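Local coordinates for protein argonaute (Methanocaldococcus jannaschii, PDB 5G5S) that cuts single-stranded DNA as a DNA-guided endonuclease, using short guide strands to find complementary targets, and may defend the cell against invading genetic elements, at residues A[360-365]-A[431-436]; A[459-464]-A[671-676]. All blocks are in the same frame, centred on the assembly; numbering follows the deposited sequence.

Overall arrangement
The two contacts sit next to each other in the fold but differ in chemistry. Contact 1 is buried in the core of the Mid domain. It joins two inner strands of a four-stranded parallel sheet, through backbone hydrogen bonds and aliphatic side chains. Contact 2 is only partly buried and has less surface between its segments. It rests on the packing of L673 methyls and on polar side-chain ends near Y674 OH. Strand 428-434 of contact 1 lies beside strand 456-462 of contact 2, and I432 N probably bonds to Q459 O. Contact 1 lies inside the sheet; contact 2 joins its edge strand, at the guide 5'-end site, to a PIWI loop.

Contact 1. Residues A[360-365]-A[431-436]; sequences TYILID and LIIGKE
L363 of strand 357-365 pairs in parallel with I432 of strand 428-434, their short axes 4.7 Å apart and 12° from parallel. These are the two inner strands of the parallel sheet in the Rossmann-like Mid domain. L363 bonds on both sides of I432: its N gives to L431 O at 2.9 Å, and its O takes I433 N at 2.7 Å. L431 N to Y361 O and D365 N to I433 O extend the same pattern.

On one face lie I362, L431, I364 and I433. I362 and L431 run side by side, with I362 CD1 3.8 Å from L431 CB. The I362 branch gets there because CG1 sits beside the backbone N (chi1 -43°). On the other face, L363 and I432 pass at a slant, with L363 CD1 3.9 Å from I432 CG1. Helix 442-452 packs on this second face, where L451 touches both residues.

Past the C-terminal end of the pairing the contact turns polar. The D365 carboxylate bonds outside the pair, OD2 to Y444 OH and OD1 to E367 N. K435 makes a salt bridge with E367. K435 NZ is 6.2 Å from D365 OD1, so the two charged groups do not touch. The D365 side chain meets the partner strand mainly through CB, 3.6 Å from I433 O and 4.1 Å from G434 CA.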
ATOM      1  N   THR A 360     -24.098 -20.173  -8.286  1.00101.45           N
ATOM      2  CA  THR A 360     -22.644 -20.348  -8.244  1.00 96.78           C
ATOM      3  C   THR A 360     -22.118 -21.088  -9.476  1.00100.85           C
ATOM      4  O   THR A 360     -22.802 -21.950 -10.025  1.00103.55           O
ATOM      5  CB  THR A 360     -22.226 -20.972  -6.895  1.00 99.41           C
ATOM      6  OG1 THR A 360     -22.861 -20.253  -5.841  1.00 98.00           O
ATOM      7  CG2 THR A 360     -20.719 -20.964  -6.670  1.00 92.70           C
ATOM      8  N   TYR A 361     -20.904 -20.734  -9.905  1.00 94.44           N
ATOM      9  CA  TYR A 361     -20.204 -21.354 -11.025  1.00 95.51           C
ATOM     10  C   TYR A 361     -18.917 -21.999 -10.505  1.00 95.93           C
ATOM     11  O   TYR A 361     -18.295 -21.447  -9.597  1.00 91.65           O
ATOM     12  CB  TYR A 361     -19.856 -20.290 -12.077  1.00 96.57           C
ATOM     13  CG  TYR A 361     -21.030 -19.853 -12.924  1.00102.77           C
ATOM     14  CD1 TYR A 361     -21.886 -18.841 -12.498  1.00104.48           C
ATOM     15  CD2 TYR A 361     -21.271 -20.432 -14.166  1.00107.87           C
ATOM     16  CE1 TYR A 361     -22.976 -18.442 -13.271  1.00109.17           C
ATOM     17  CE2 TYR A 361     -22.340 -20.021 -14.961  1.00112.75           C
ATOM     18  CZ  TYR A 361     -23.189 -19.022 -14.510  1.00121.17           C
ATOM     19  OH  TYR A 361     -24.248 -18.623 -15.292  1.00129.34           O
ATOM     20  N   ILE A 362     -18.531 -23.170 -11.043  1.00 94.72           N
ATOM     21  CA  ILE A 362     -17.269 -23.817 -10.654  1.00 92.98           C
ATOM     22  C   ILE A 362     -16.379 -23.879 -11.889  1.00 96.70           C
ATOM     23  O   ILE A 362     -16.610 -24.684 -12.791  1.00100.12           O
ATOM     24  CB  ILE A 362     -17.379 -25.174  -9.880  1.00 97.77           C
ATOM     25  CG1 ILE A 362     -18.473 -25.171  -8.767  1.00 98.05           C
ATOM     26  CG2 ILE A 362     -16.007 -25.611  -9.330  1.00 96.87           C
ATOM     27  CD1 ILE A 362     -18.327 -24.128  -7.563  1.00100.36           C
ATOM     28  N   LEU A 363     -15.399 -22.978 -11.941  1.00 89.82           N
ATOM     29  CA  LEU A 363     -14.471 -22.826 -13.057  1.00 90.40           C
ATOM     30  C   LEU A 363     -13.146 -23.552 -12.815  1.00 95.00           C
ATOM     31  O   LEU A 363     -12.360 -23.148 -11.960  1.00 91.68           O
ATOM     32  CB  LEU A 363     -14.278 -21.327 -13.387  1.00 88.03           C
ATOM     33  CG  LEU A 363     -15.566 -20.574 -13.779  1.00 93.18           C
ATOM     34  CD1 LEU A 363     -15.418 -19.103 -13.601  1.00 90.42           C
ATOM     35  CD2 LEU A 363     -15.997 -20.890 -15.204  1.00 99.99           C
ATOM     36  N   ILE A 364     -12.932 -24.661 -13.550  1.00 96.36           N
ATOM     37  CA  ILE A 364     -11.742 -25.516 -13.450  1.00 97.11           C
ATOM     38  C   ILE A 364     -10.834 -25.276 -14.658  1.00102.74           C
ATOM     39  O   ILE A 364     -11.301 -25.338 -15.797  1.00105.30           O
ATOM     40  CB  ILE A 364     -12.105 -27.033 -13.310  1.00103.53           C
ATOM     41  CG1 ILE A 364     -13.333 -27.290 -12.403  1.00103.05           C
ATOM     42  CG2 ILE A 364     -10.898 -27.861 -12.849  1.00105.08           C
ATOM     43  CD1 ILE A 364     -14.605 -27.587 -13.149  1.00107.65           C
ATOM     44  N   ASP A 365      -9.537 -25.019 -14.406  1.00 98.07           N
ATOM     45  CA  ASP A 365      -8.522 -24.798 -15.441  1.00100.09           C
ATOM     46  C   ASP A 365      -8.350 -26.098 -16.238  1.00108.84           C
ATOM     47  O   ASP A 365      -8.235 -27.165 -15.629  1.00109.51           O
ATOM     48  CB  ASP A 365      -7.190 -24.375 -14.792  1.00100.15           C
ATOM     49  CG  ASP A 365      -6.160 -23.828 -15.758  1.00113.10           C
ATOM     50  OD1 ASP A 365      -5.515 -24.633 -16.454  1.00117.50           O
ATOM     51  OD2 ASP A 365      -5.966 -22.599 -15.781  1.00118.47           O
ATOM     52  N   LEU A 431     -16.290 -19.978  -8.264  1.00 79.50           N
ATOM     53  CA  LEU A 431     -15.126 -20.533  -7.583  1.00 77.57           C
ATOM     54  C   LEU A 431     -14.172 -21.004  -8.675  1.00 81.91           C
ATOM     55  O   LEU A 431     -14.511 -21.891  -9.459  1.00 83.01           O
ATOM     56  CB  LEU A 431     -15.534 -21.674  -6.633  1.00 78.78           C
ATOM     57  CG  LEU A 431     -14.421 -22.349  -5.826  1.00 82.42           C
ATOM     58  CD1 LEU A 431     -13.895 -21.435  -4.718  1.00 79.73           C
ATOM     59  CD2 LEU A 431     -14.901 -23.671  -5.246  1.00 85.79           C
ATOM     60  N   ILE A 432     -13.019 -20.334  -8.779  1.00 77.74           N
ATOM     61  CA  ILE A 432     -12.007 -20.617  -9.791  1.00 78.98           C
ATOM     62  C   ILE A 432     -10.919 -21.530  -9.204  1.00 84.62           C
ATOM     63  O   ILE A 432     -10.253 -21.161  -8.231  1.00 80.81           O
ATOM     64  CB  ILE A 432     -11.432 -19.297 -10.400  1.00 80.32           C
ATOM     65  CG1 ILE A 432     -12.529 -18.430 -11.049  1.00 79.98           C
ATOM     66  CG2 ILE A 432     -10.288 -19.569 -11.383  1.00 83.35           C
ATOM     67  CD1 ILE A 432     -12.215 -16.898 -11.001  1.00 73.51           C
ATOM     68  N   ILE A 433     -10.760 -22.728  -9.801  1.00 85.81           N
ATOM     69  CA  ILE A 433      -9.741 -23.709  -9.424  1.00 87.42           C
ATOM     70  C   ILE A 433      -8.648 -23.643 -10.504  1.00 90.63           C
ATOM     71  O   ILE A 433      -8.881 -24.016 -11.662  1.00 90.82           O
ATOM     72  CB  ILE A 433     -10.321 -25.152  -9.258  1.00 94.33           C
ATOM     73  CG1 ILE A 433     -11.731 -25.191  -8.580  1.00 94.72           C
ATOM     74  CG2 ILE A 433      -9.304 -26.112  -8.610  1.00 96.26           C
ATOM     75  CD1 ILE A 433     -11.819 -24.770  -7.108  1.00100.20           C
ATOM     76  N   GLY A 434      -7.490 -23.120 -10.121  1.00 86.04           N
ATOM     77  CA  GLY A 434      -6.360 -22.952 -11.024  1.00 87.73           C
ATOM     78  C   GLY A 434      -5.091 -23.655 -10.596  1.00 93.61           C
ATOM     79  O   GLY A 434      -5.097 -24.435  -9.640  1.00 93.56           O
ATOM     80  N   LYS A 435      -3.996 -23.379 -11.318  1.00 92.22           N
ATOM     81  CA  LYS A 435      -2.672 -23.961 -11.075  1.00 94.42           C
ATOM     82  C   LYS A 435      -1.545 -22.920 -11.155  1.00 98.41           C
ATOM     83  O   LYS A 435      -1.767 -21.824 -11.676  1.00 97.15           O
ATOM     84  CB  LYS A 435      -2.408 -25.172 -12.000  1.00101.19           C
ATOM     85  CG  LYS A 435      -2.500 -24.888 -13.496  1.00113.98           C
ATOM     86  CD  LYS A 435      -1.739 -25.923 -14.309  1.00128.15           C
ATOM     87  CE  LYS A 435      -0.373 -25.425 -14.721  1.00139.50           C
ATOM     88  NZ  LYS A 435       0.325 -26.397 -15.597  1.00150.65           N
ATOM     89  N   GLU A 436      -0.352 -23.250 -10.613  1.00 96.24           N
ATOM     90  CA  GLU A 436       0.804 -22.351 -10.604  1.00 96.30           C
ATOM     91  C   GLU A 436       1.351 -22.099 -12.011  1.00101.84           C
ATOM     92  O   GLU A 436       1.995 -22.966 -12.603  1.00105.22           O
ATOM     93  CB  GLU A 436       1.896 -22.835  -9.622  1.00 99.30           C
ATOM     94  CG  GLU A 436       3.033 -21.845  -9.383  1.00109.24           C
ATOM     95  CD  GLU A 436       2.648 -20.452  -8.918  1.00120.64           C
ATOM     96  OE1 GLU A 436       1.998 -20.331  -7.855  1.00116.55           O
ATOM     97  OE2 GLU A 436       3.018 -19.478  -9.610  1.00107.07           O
TER

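Contact 2. Residues A[459-464]-A[671-676]; sequences QNILWE and SALYGE
The Y674 ring meets two amides around its hydroxyl end. The Q459 amide comes from the opposing direction and approaches the hydroxyl end of the ring obliquely. The N460 side chain crosses Y674 at about a right angle. Each amide plane is turned 63° from the ring. The contact is part of the Mid–PIWI junction, where argonautes hold the 5' end of the guide. Residues 459-462, at the end of an edge strand of the Mid sheet, bind the 5'-phosphorylated end of the guide DNA. S671, in the facing loop between helices 656-666 and 684-697, also interacts with the guide.

L673 is the apolar partner. Its CB points toward the strand, and its CD1 methyl meets the stem of Q459, 3.9 Å from CG and also 3.9 Å from CD. Q459 reaches it with CG anti to the backbone N (chi1 -172°) and a bend at the next bond (chi2 54°). The other methyl, L673 CD2, is 4.4 Å from I461 CG1, a loose contact. L673 N also bonds to Q481 OE1 of helix 473-485.

The polar ends look partly to outside partners. N460 OD1 accepts from K448 NZ, and Y674 OH has a weak hydrogen bond with I715 O at the chain terminus. Q459 is a ligand of a divalent metal cation in a structure of this protein, and its side chain lies close to Q481 and K485. Across the contact, N460 OD1 stays 3.7 Å from Y674 OH.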
ATOM      1  N   GLN A 459     -13.671 -15.970  -6.647  1.00 71.40           N
ATOM      2  CA  GLN A 459     -12.447 -16.219  -5.903  1.00 70.10           C
ATOM      3  C   GLN A 459     -11.680 -17.377  -6.530  1.00 75.26           C
ATOM      4  O   GLN A 459     -12.264 -18.423  -6.838  1.00 75.45           O
ATOM      5  CB  GLN A 459     -12.709 -16.446  -4.399  1.00 70.47           C
ATOM      6  CG  GLN A 459     -11.433 -16.524  -3.523  1.00 69.58           C
ATOM      7  CD  GLN A 459     -10.489 -15.351  -3.668  1.00 75.21           C
ATOM      8  OE1 GLN A 459      -9.319 -15.498  -4.029  1.00 67.36           O
ATOM      9  NE2 GLN A 459     -10.968 -14.158  -3.387  1.00 70.40           N
ATOM     10  N   ASN A 460     -10.372 -17.164  -6.741  1.00 71.81           N
ATOM     11  CA  ASN A 460      -9.469 -18.160  -7.301  1.00 73.59           C
ATOM     12  C   ASN A 460      -8.646 -18.803  -6.202  1.00 77.96           C
ATOM     13  O   ASN A 460      -8.353 -18.164  -5.190  1.00 74.54           O
ATOM     14  CB  ASN A 460      -8.588 -17.573  -8.415  1.00 75.28           C
ATOM     15  CG  ASN A 460      -7.763 -16.355  -8.043  1.00 86.72           C
ATOM     16  OD1 ASN A 460      -8.157 -15.500  -7.245  1.00 72.47           O
ATOM     17  ND2 ASN A 460      -6.617 -16.215  -8.685  1.00 81.33           N
ATOM     18  N   ILE A 461      -8.309 -20.086  -6.393  1.00 78.54           N
ATOM     19  CA  ILE A 461      -7.544 -20.911  -5.457  1.00 79.32           C
ATOM     20  C   ILE A 461      -6.630 -21.856  -6.251  1.00 88.08           C
ATOM     21  O   ILE A 461      -7.043 -22.329  -7.316  1.00 90.26           O
ATOM     22  CB  ILE A 461      -8.537 -21.643  -4.492  1.00 82.42           C
ATOM     23  CG1 ILE A 461      -7.990 -21.863  -3.054  1.00 82.60           C
ATOM     24  CG2 ILE A 461      -9.286 -22.850  -5.104  1.00 85.01           C
ATOM     25  CD1 ILE A 461      -6.976 -22.943  -2.857  1.00 94.49           C
ATOM     26  N   LEU A 462      -5.385 -22.095  -5.778  1.00 86.27           N
ATOM     27  CA  LEU A 462      -4.471 -23.012  -6.477  1.00 89.99           C
ATOM     28  C   LEU A 462      -4.742 -24.430  -6.007  1.00 96.70           C
ATOM     29  O   LEU A 462      -4.675 -24.703  -4.803  1.00 96.05           O
ATOM     30  CB  LEU A 462      -2.978 -22.649  -6.293  1.00 90.85           C
ATOM     31  CG  LEU A 462      -2.490 -21.289  -6.824  1.00 94.67           C
ATOM     32  CD1 LEU A 462      -1.047 -21.051  -6.429  1.00 96.51           C
ATOM     33  CD2 LEU A 462      -2.631 -21.171  -8.345  1.00 97.99           C
ATOM     34  N   TRP A 463      -5.083 -25.322  -6.954  1.00 96.50           N
ATOM     35  CA  TRP A 463      -5.410 -26.720  -6.676  1.00 99.12           C
ATOM     36  C   TRP A 463      -4.319 -27.502  -5.954  1.00106.99           C
ATOM     37  O   TRP A 463      -4.636 -28.251  -5.028  1.00107.13           O
ATOM     38  CB  TRP A 463      -5.896 -27.467  -7.928  1.00100.62           C
ATOM     39  CG  TRP A 463      -6.227 -28.909  -7.669  1.00104.46           C
ATOM     40  CD1 TRP A 463      -5.601 -29.999  -8.199  1.00111.36           C
ATOM     41  CD2 TRP A 463      -7.164 -29.411  -6.707  1.00103.97           C
ATOM     42  NE1 TRP A 463      -6.130 -31.152  -7.668  1.00112.78           N
ATOM     43  CE2 TRP A 463      -7.086 -30.820  -6.743  1.00111.58           C
ATOM     44  CE3 TRP A 463      -8.081 -28.805  -5.826  1.00102.38           C
ATOM     45  CZ2 TRP A 463      -7.899 -31.635  -5.948  1.00111.89           C
ATOM     46  CZ3 TRP A 463      -8.879 -29.613  -5.033  1.00104.97           C
ATOM     47  CH2 TRP A 463      -8.779 -31.009  -5.093  1.00109.45           C
ATOM     48  N   GLU A 464      -3.044 -27.323  -6.369  1.00106.65           N
ATOM     49  CA  GLU A 464      -1.880 -27.994  -5.769  1.00109.44           C
ATOM     50  C   GLU A 464      -1.850 -27.800  -4.251  1.00110.56           C
ATOM     51  O   GLU A 464      -1.669 -28.771  -3.513  1.00113.12           O
ATOM     52  CB  GLU A 464      -0.558 -27.513  -6.404  1.00112.67           C
ATOM     53  CG  GLU A 464      -0.349 -27.953  -7.846  1.00125.94           C
ATOM     54  CD  GLU A 464      -0.558 -26.868  -8.888  1.00138.48           C
ATOM     55  OE1 GLU A 464      -1.603 -26.178  -8.836  1.00120.63           O
ATOM     56  OE2 GLU A 464       0.318 -26.724  -9.772  1.00128.74           O
ATOM     57  N   SER A 671      -8.629 -10.925   3.631  1.00 59.46           N
ATOM     58  CA  SER A 671      -7.635 -11.331   2.620  1.00 60.52           C
ATOM     59  C   SER A 671      -6.783 -12.476   3.210  1.00 67.19           C
ATOM     60  O   SER A 671      -5.552 -12.422   3.207  1.00 68.07           O
ATOM     61  CB  SER A 671      -6.742 -10.155   2.221  1.00 62.01           C
ATOM     62  OG  SER A 671      -7.485  -8.976   1.961  1.00 67.21           O
ATOM     63  N   ALA A 672      -7.466 -13.498   3.733  1.00 64.68           N
ATOM     64  CA  ALA A 672      -6.883 -14.662   4.382  1.00 66.74           C
ATOM     65  C   ALA A 672      -6.020 -15.533   3.458  1.00 74.47           C
ATOM     66  O   ALA A 672      -5.103 -16.201   3.939  1.00 75.42           O
ATOM     67  CB  ALA A 672      -7.979 -15.486   5.024  1.00 67.32           C
ATOM     68  N   LEU A 673      -6.296 -15.503   2.143  1.00 74.20           N
ATOM     69  CA  LEU A 673      -5.567 -16.278   1.131  1.00 77.29           C
ATOM     70  C   LEU A 673      -4.297 -15.579   0.627  1.00 88.73           C
ATOM     71  O   LEU A 673      -3.410 -16.253   0.100  1.00 90.48           O
ATOM     72  CB  LEU A 673      -6.485 -16.623  -0.051  1.00 76.80           C
ATOM     73  CG  LEU A 673      -7.632 -17.596   0.205  1.00 80.26           C
ATOM     74  CD1 LEU A 673      -8.755 -17.367  -0.788  1.00 78.89           C
ATOM     75  CD2 LEU A 673      -7.147 -19.055   0.164  1.00 83.78           C
ATOM     76  N   TYR A 674      -4.208 -14.240   0.788  1.00 88.96           N
ATOM     77  CA  TYR A 674      -3.060 -13.439   0.351  1.00 91.48           C
ATOM     78  C   TYR A 674      -2.162 -12.997   1.507  1.00 99.26           C
ATOM     79  O   TYR A 674      -2.472 -13.245   2.678  1.00 99.42           O
ATOM     80  CB  TYR A 674      -3.515 -12.184  -0.424  1.00 92.61           C
ATOM     81  CG  TYR A 674      -4.507 -12.409  -1.543  1.00 95.86           C
ATOM     82  CD1 TYR A 674      -4.339 -13.451  -2.454  1.00 99.69           C
ATOM     83  CD2 TYR A 674      -5.559 -11.524  -1.752  1.00 96.06           C
ATOM     84  CE1 TYR A 674      -5.242 -13.652  -3.499  1.00101.76           C
ATOM     85  CE2 TYR A 674      -6.446 -11.692  -2.813  1.00 97.96           C
ATOM     86  CZ  TYR A 674      -6.297 -12.770  -3.674  1.00107.20           C
ATOM     87  OH  TYR A 674      -7.184 -12.949  -4.709  1.00107.39           O
ATOM     88  N   GLY A 675      -1.061 -12.333   1.138  1.00 97.98           N
ATOM     89  CA  GLY A 675      -0.075 -11.747   2.039  1.00 98.53           C
ATOM     90  C   GLY A 675       0.689 -12.707   2.922  1.00105.41           C
ATOM     91  O   GLY A 675       0.676 -13.921   2.698  1.00106.38           O
ATOM     92  N   GLU A 676       1.370 -12.140   3.940  1.00103.32           N
ATOM     93  CA  GLU A 676       2.192 -12.864   4.908  1.00105.10           C
ATOM     94  C   GLU A 676       1.398 -13.211   6.175  1.00108.67           C
ATOM     95  O   GLU A 676       1.285 -12.391   7.100  1.00108.37           O
ATOM     96  CB  GLU A 676       3.475 -12.077   5.230  1.00106.94           C
TER